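PDB 7JMA: nitrogenase iron-molybdenum cofactor biosynthesis protein NifB, which probably carries out radical SAM-dependent carbide insertion, coupling two [4Fe-4S] clusters into the [8Fe-9S-C] precursor of the nitrogenase iron-molybdenum cofactor. Local coordinates for residues Ala210-Ile223 / Val246-Arg258. Sequence-based numbering, arbitrary orientation.
Sequences AREVKKRGASLMNI and VRNEVEKIIPVFR
Met221 and Val256 form a single parallel beta bridge at the edge of the radical SAM partial TIM barrel, where the chain leaving helix 240-251 turns back alongside outermost strand 220-225. Two backbone bonds, to the residues just before and just after Val256, define it: Met221 N donates to Pro255 O (2.9 Å), and Phe257 N returns the bond to Met221 O. The other edge of strand 220-225 bonds to strand 190-197 through Leu220 and Asn222.

The tight part lies between this strand, helix 206-216 and helix 240-251. Ile254 fills it with both branches: CG1, anti to the backbone N (chi1 -177°), brings CD1 to 3.8 Å from Ala218 O and beside the backbone N of Leu220, while CG2 packs on Ala210 CB and Met221 CB. Val250 divides its methyls, CG1 packing on Ala210 and the Met221 sulfur, CG2 meeting Ile223 CD1 tip to tip at 4.1 Å. Ile206 adds to this core, touching Met221, Ile223 and Val250.

The outer side is built from more exposed groups laid against the other segment by their aliphatic or flat parts. Ile253 CD1 sits over the centre of one face of the Arg211 guanidinium, 3.9 Å above its plane, and Lys214 slides past Ile254, its CD 3.1 Å from Ile253 O. The exposed Phe257 ring lies beside the Asn222 amide, their planes 62° apart.

At the far end the extended Arg247 chain slides past Ile223 in the opposite direction, CG against CG1, and NH2 donates to Ile223 O at 2.9 Å, while NH1 pairs with Glu244. A water links the two segments, accepting from Ile223 N and lying 2.8 Å from Asn222 OD1 and 2.7 Å from Phe257 O.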
loop_
_atom_site.group_PDB
_atom_site.type_symbol
_atom_site.label_atom_id
_atom_site.label_comp_id
_atom_site.label_asym_id
_atom_site.label_seq_id
_atom_site.Cartn_x
_atom_site.Cartn_y
_atom_site.Cartn_z
ATOM N N ALA A 210 -9.128 -3.359 -10.874
ATOM C CA ALA A 210 -8.281 -2.684 -11.852
ATOM C C ALA A 210 -9.035 -1.563 -12.551
ATOM O O ALA A 210 -8.502 -0.462 -12.721
ATOM C CB ALA A 210 -7.748 -3.695 -12.867
ATOM N N ARG A 211 -10.279 -1.821 -12.964
ATOM C CA ARG A 211 -11.058 -0.767 -13.612
ATOM C C ARG A 211 -11.252 0.418 -12.675
ATOM O O ARG A 211 -11.104 1.575 -13.087
ATOM C CB ARG A 211 -12.408 -1.314 -14.076
ATOM C CG ARG A 211 -12.326 -2.246 -15.264
ATOM C CD ARG A 211 -13.714 -2.659 -15.724
ATOM N NE ARG A 211 -13.693 -3.963 -16.376
ATOM C CZ ARG A 211 -13.422 -4.149 -17.665
ATOM N NH1 ARG A 211 -13.154 -3.112 -18.449
ATOM N NH2 ARG A 211 -13.424 -5.375 -18.171
ATOM N N GLU A 212 -11.549 0.148 -11.393
ATOM C CA GLU A 212 -11.820 1.230 -10.454
ATOM C C GLU A 212 -10.565 2.045 -10.161
ATOM O O GLU A 212 -10.610 3.282 -10.130
ATOM C CB GLU A 212 -12.391 0.676 -9.148
ATOM C CG GLU A 212 -12.915 1.753 -8.223
ATOM C CD GLU A 212 -13.966 2.639 -8.884
ATOM O OE1 GLU A 212 -13.935 3.870 -8.651
ATOM O OE2 GLU A 212 -14.820 2.104 -9.628
ATOM N N VAL A 213 -9.438 1.379 -9.904
ATOM C CA VAL A 213 -8.260 2.157 -9.533
ATOM C C VAL A 213 -7.687 2.862 -10.757
ATOM O O VAL A 213 -7.080 3.926 -10.630
ATOM C CB VAL A 213 -7.198 1.296 -8.817
ATOM C CG1 VAL A 213 -7.785 0.662 -7.526
ATOM C CG2 VAL A 213 -6.589 0.231 -9.750
ATOM N N LYS A 214 -7.878 2.300 -11.951
ATOM C CA LYS A 214 -7.462 3.009 -13.161
ATOM C C LYS A 214 -8.251 4.300 -13.322
ATOM O O LYS A 214 -7.689 5.348 -13.675
ATOM C CB LYS A 214 -7.642 2.114 -14.384
ATOM C CG LYS A 214 -7.378 2.829 -15.701
ATOM C CD LYS A 214 -6.180 2.245 -16.419
ATOM C CE LYS A 214 -5.841 3.048 -17.673
ATOM N NZ LYS A 214 -4.997 4.231 -17.330
ATOM N N LYS A 215 -9.560 4.247 -13.040
ATOM C CA LYS A 215 -10.402 5.440 -13.104
ATOM C C LYS A 215 -9.941 6.512 -12.118
ATOM O O LYS A 215 -10.115 7.710 -12.381
ATOM C CB LYS A 215 -11.859 5.057 -12.826
ATOM C CG LYS A 215 -12.871 6.172 -13.029
ATOM C CD LYS A 215 -14.269 5.749 -12.579
ATOM C CE LYS A 215 -14.565 4.299 -12.942
ATOM N NZ LYS A 215 -16.023 3.988 -12.863
ATOM N N ARG A 216 -9.350 6.107 -10.992
ATOM C CA ARG A 216 -8.921 7.029 -9.941
ATOM C C ARG A 216 -7.515 7.567 -10.162
ATOM O O ARG A 216 -7.105 8.482 -9.443
ATOM C CB ARG A 216 -8.952 6.354 -8.560
ATOM C CG ARG A 216 -10.283 5.698 -8.163
ATOM C CD ARG A 216 -11.276 6.678 -7.589
ATOM N NE ARG A 216 -12.505 6.006 -7.180
ATOM C CZ ARG A 216 -13.256 6.400 -6.158
ATOM N NH1 ARG A 216 -12.898 7.470 -5.451
ATOM N NH2 ARG A 216 -14.358 5.722 -5.836
ATOM N N GLY A 217 -6.763 7.001 -11.102
ATOM C CA GLY A 217 -5.453 7.534 -11.415
ATOM C C GLY A 217 -4.267 6.620 -11.142
ATOM O O GLY A 217 -3.120 7.064 -11.279
ATOM N N ALA A 218 -4.507 5.359 -10.780
ATOM C CA ALA A 218 -3.396 4.433 -10.573
ATOM C C ALA A 218 -2.637 4.204 -11.876
ATOM O O ALA A 218 -3.211 4.251 -12.971
ATOM C CB ALA A 218 -3.885 3.087 -10.016
ATOM N N SER A 219 -1.334 3.925 -11.747
ATOM C CA SER A 219 -0.448 3.695 -12.884
ATOM C C SER A 219 -0.127 2.238 -13.147
ATOM O O SER A 219 0.200 1.892 -14.288
ATOM C CB SER A 219 0.877 4.446 -12.708
ATOM O OG SER A 219 0.686 5.856 -12.777
ATOM N N LEU A 220 -0.213 1.386 -12.129
ATOM C CA LEU A 220 0.298 0.032 -12.232
ATOM C C LEU A 220 -0.425 -0.800 -11.190
ATOM O O LEU A 220 -0.797 -0.289 -10.139
ATOM C CB LEU A 220 1.814 0.019 -12.003
ATOM C CG LEU A 220 2.562 -1.303 -11.989
ATOM C CD1 LEU A 220 2.587 -1.879 -13.389
ATOM C CD2 LEU A 220 3.973 -1.072 -11.476
ATOM N N MET A 221 -0.653 -2.062 -11.514
ATOM C CA MET A 221 -1.196 -3.008 -10.554
ATOM C C MET A 221 -0.222 -4.154 -10.369
ATOM O O MET A 221 0.393 -4.622 -11.328
ATOM C CB MET A 221 -2.542 -3.541 -11.002
ATOM C CG MET A 221 -3.389 -3.969 -9.846
ATOM S SD MET A 221 -5.126 -3.821 -10.243
ATOM C CE MET A 221 -5.645 -5.448 -9.729
ATOM N N ASN A 222 -0.102 -4.616 -9.133
ATOM C CA ASN A 222 0.740 -5.756 -8.799
ATOM C C ASN A 222 -0.173 -6.785 -8.156
ATOM O O ASN A 222 -0.702 -6.544 -7.065
ATOM C CB ASN A 222 1.873 -5.341 -7.859
ATOM C CG ASN A 222 2.871 -6.456 -7.609
ATOM O OD1 ASN A 222 2.907 -7.457 -8.326
ATOM N ND2 ASN A 222 3.692 -6.285 -6.583
ATOM N N ILE A 223 -0.385 -7.907 -8.841
ATOM C CA ILE A 223 -1.176 -9.008 -8.304
ATOM C C ILE A 223 -0.259 -9.883 -7.463
ATOM O O ILE A 223 0.740 -10.411 -7.964
ATOM C CB ILE A 223 -1.839 -9.832 -9.420
ATOM C CG1 ILE A 223 -2.356 -8.928 -10.536
ATOM C CG2 ILE A 223 -2.972 -10.678 -8.849
ATOM C CD1 ILE A 223 -3.524 -8.078 -10.119
ATOM N N VAL A 246 -5.132 -14.123 -14.277
ATOM C CA VAL A 246 -5.656 -12.843 -13.804
ATOM C C VAL A 246 -4.720 -11.707 -14.196
ATOM O O VAL A 246 -5.172 -10.607 -14.527
ATOM C CB VAL A 246 -5.907 -12.869 -12.284
ATOM C CG1 VAL A 246 -7.056 -13.815 -11.930
ATOM C CG2 VAL A 246 -4.641 -13.213 -11.519
ATOM N N ARG A 247 -3.405 -11.950 -14.172
ATOM C CA ARG A 247 -2.466 -10.927 -14.622
ATOM C C ARG A 247 -2.716 -10.564 -16.077
ATOM O O ARG A 247 -2.699 -9.384 -16.441
ATOM C CB ARG A 247 -1.022 -11.395 -14.431
ATOM C CG ARG A 247 -0.441 -11.038 -13.066
ATOM C CD ARG A 247 0.960 -11.610 -12.858
ATOM N NE ARG A 247 1.355 -11.532 -11.449
ATOM C CZ ARG A 247 2.092 -12.439 -10.815
ATOM N NH1 ARG A 247 2.533 -13.515 -11.459
ATOM N NH2 ARG A 247 2.384 -12.275 -9.525
ATOM N N ASN A 248 -2.965 -11.569 -16.924
ATOM C CA ASN A 248 -3.201 -11.306 -18.340
ATOM C C ASN A 248 -4.500 -10.542 -18.554
ATOM O O ASN A 248 -4.573 -9.664 -19.421
ATOM C CB ASN A 248 -3.213 -12.621 -19.119
ATOM C CG ASN A 248 -1.846 -13.268 -19.179
ATOM O OD1 ASN A 248 -0.826 -12.601 -19.003
ATOM N ND2 ASN A 248 -1.815 -14.574 -19.428
ATOM N N GLU A 249 -5.535 -10.860 -17.776
ATOM C CA GLU A 249 -6.785 -10.113 -17.878
ATOM C C GLU A 249 -6.618 -8.684 -17.375
ATOM O O GLU A 249 -7.111 -7.739 -17.998
ATOM C CB GLU A 249 -7.887 -10.821 -17.096
ATOM C CG GLU A 249 -8.935 -11.489 -17.977
ATOM C CD GLU A 249 -10.283 -11.601 -17.290
ATOM O OE1 GLU A 249 -10.329 -12.105 -16.147
ATOM O OE2 GLU A 249 -11.297 -11.176 -17.886
ATOM N N VAL A 250 -5.945 -8.510 -16.239
ATOM C CA VAL A 250 -5.763 -7.168 -15.691
ATOM C C VAL A 250 -4.952 -6.311 -16.647
ATOM O O VAL A 250 -5.206 -5.107 -16.784
ATOM C CB VAL A 250 -5.118 -7.254 -14.292
ATOM C CG1 VAL A 250 -4.751 -5.865 -13.782
ATOM C CG2 VAL A 250 -6.061 -7.935 -13.325
ATOM N N GLU A 251 -3.986 -6.921 -17.339
ATOM C CA GLU A 251 -3.124 -6.197 -18.266
ATOM C C GLU A 251 -3.915 -5.512 -19.376
ATOM O O GLU A 251 -3.454 -4.510 -19.941
ATOM C CB GLU A 251 -2.104 -7.162 -18.869
ATOM C CG GLU A 251 -0.778 -6.537 -19.252
ATOM C CD GLU A 251 0.260 -7.583 -19.617
ATOM O OE1 GLU A 251 -0.047 -8.466 -20.448
ATOM O OE2 GLU A 251 1.379 -7.525 -19.062
ATOM N N LYS A 252 -5.093 -6.034 -19.718
ATOM C CA LYS A 252 -5.909 -5.379 -20.732
ATOM C C LYS A 252 -6.509 -4.073 -20.232
ATOM O O LYS A 252 -6.997 -3.281 -21.047
ATOM C CB LYS A 252 -7.019 -6.322 -21.206
ATOM N N ILE A 253 -6.461 -3.831 -18.921
ATOM C CA ILE A 253 -7.059 -2.657 -18.311
ATOM C C ILE A 253 -6.004 -1.679 -17.815
ATOM O O ILE A 253 -6.155 -0.467 -17.977
ATOM C CB ILE A 253 -8.014 -3.084 -17.171
ATOM C CG1 ILE A 253 -9.246 -3.784 -17.769
ATOM C CG2 ILE A 253 -8.371 -1.919 -16.273
ATOM C CD1 ILE A 253 -9.612 -5.063 -17.069
ATOM N N ILE A 254 -4.929 -2.177 -17.223
ATOM C CA ILE A 254 -3.917 -1.338 -16.585
ATOM C C ILE A 254 -2.597 -2.102 -16.637
ATOM O O ILE A 254 -2.611 -3.342 -16.596
ATOM C CB ILE A 254 -4.343 -0.992 -15.146
ATOM C CG1 ILE A 254 -3.359 -0.048 -14.445
ATOM C CG2 ILE A 254 -4.494 -2.262 -14.336
ATOM C CD1 ILE A 254 -3.917 0.538 -13.168
ATOM N N PRO A 255 -1.446 -1.434 -16.762
ATOM C CA PRO A 255 -0.167 -2.154 -16.720
ATOM C C PRO A 255 -0.029 -2.983 -15.448
ATOM O O PRO A 255 -0.503 -2.600 -14.377
ATOM C CB PRO A 255 0.870 -1.032 -16.770
ATOM C CG PRO A 255 0.189 0.052 -17.541
ATOM C CD PRO A 255 -1.259 -0.010 -17.101
ATOM N N VAL A 256 0.637 -4.128 -15.580
ATOM C CA VAL A 256 0.806 -5.077 -14.487
ATOM C C VAL A 256 2.294 -5.244 -14.225
ATOM O O VAL A 256 3.092 -5.342 -15.162
ATOM C CB VAL A 256 0.154 -6.439 -14.803
ATOM C CG1 VAL A 256 0.445 -7.450 -13.691
ATOM C CG2 VAL A 256 -1.341 -6.268 -14.990
ATOM N N PHE A 257 2.667 -5.274 -12.951
ATOM C CA PHE A 257 4.059 -5.504 -12.594
ATOM C C PHE A 257 4.467 -6.940 -12.911
ATOM O O PHE A 257 3.786 -7.895 -12.520
ATOM C CB PHE A 257 4.287 -5.211 -11.112
ATOM C CG PHE A 257 5.687 -5.498 -10.652
ATOM C CD1 PHE A 257 6.700 -4.576 -10.864
ATOM C CD2 PHE A 257 5.995 -6.689 -10.010
ATOM C CE1 PHE A 257 7.994 -4.836 -10.446
ATOM C CE2 PHE A 257 7.288 -6.955 -9.591
ATOM C CZ PHE A 257 8.288 -6.027 -9.808
ATOM N N ARG A 258 5.585 -7.082 -13.620
ATOM C CA ARG A 258 6.177 -8.386 -13.925
ATOM C C ARG A 258 7.699 -8.314 -13.820
ATOM O O ARG A 258 8.278 -8.601 -12.771
ATOM C CB ARG A 258 5.776 -8.858 -15.325
ATOM C CG ARG A 258 4.298 -9.111 -15.512
ATOM C CD ARG A 258 3.966 -9.155 -16.990
ATOM N NE ARG A 258 2.557 -9.423 -17.262
ATOM C CZ ARG A 258 1.974 -10.607 -17.103
ATOM N NH1 ARG A 258 0.687 -10.754 -17.391
ATOM N NH2 ARG A 258 2.673 -11.643 -16.657
HETATM O O HOH W 1 2.009 -8.604 -10.669
#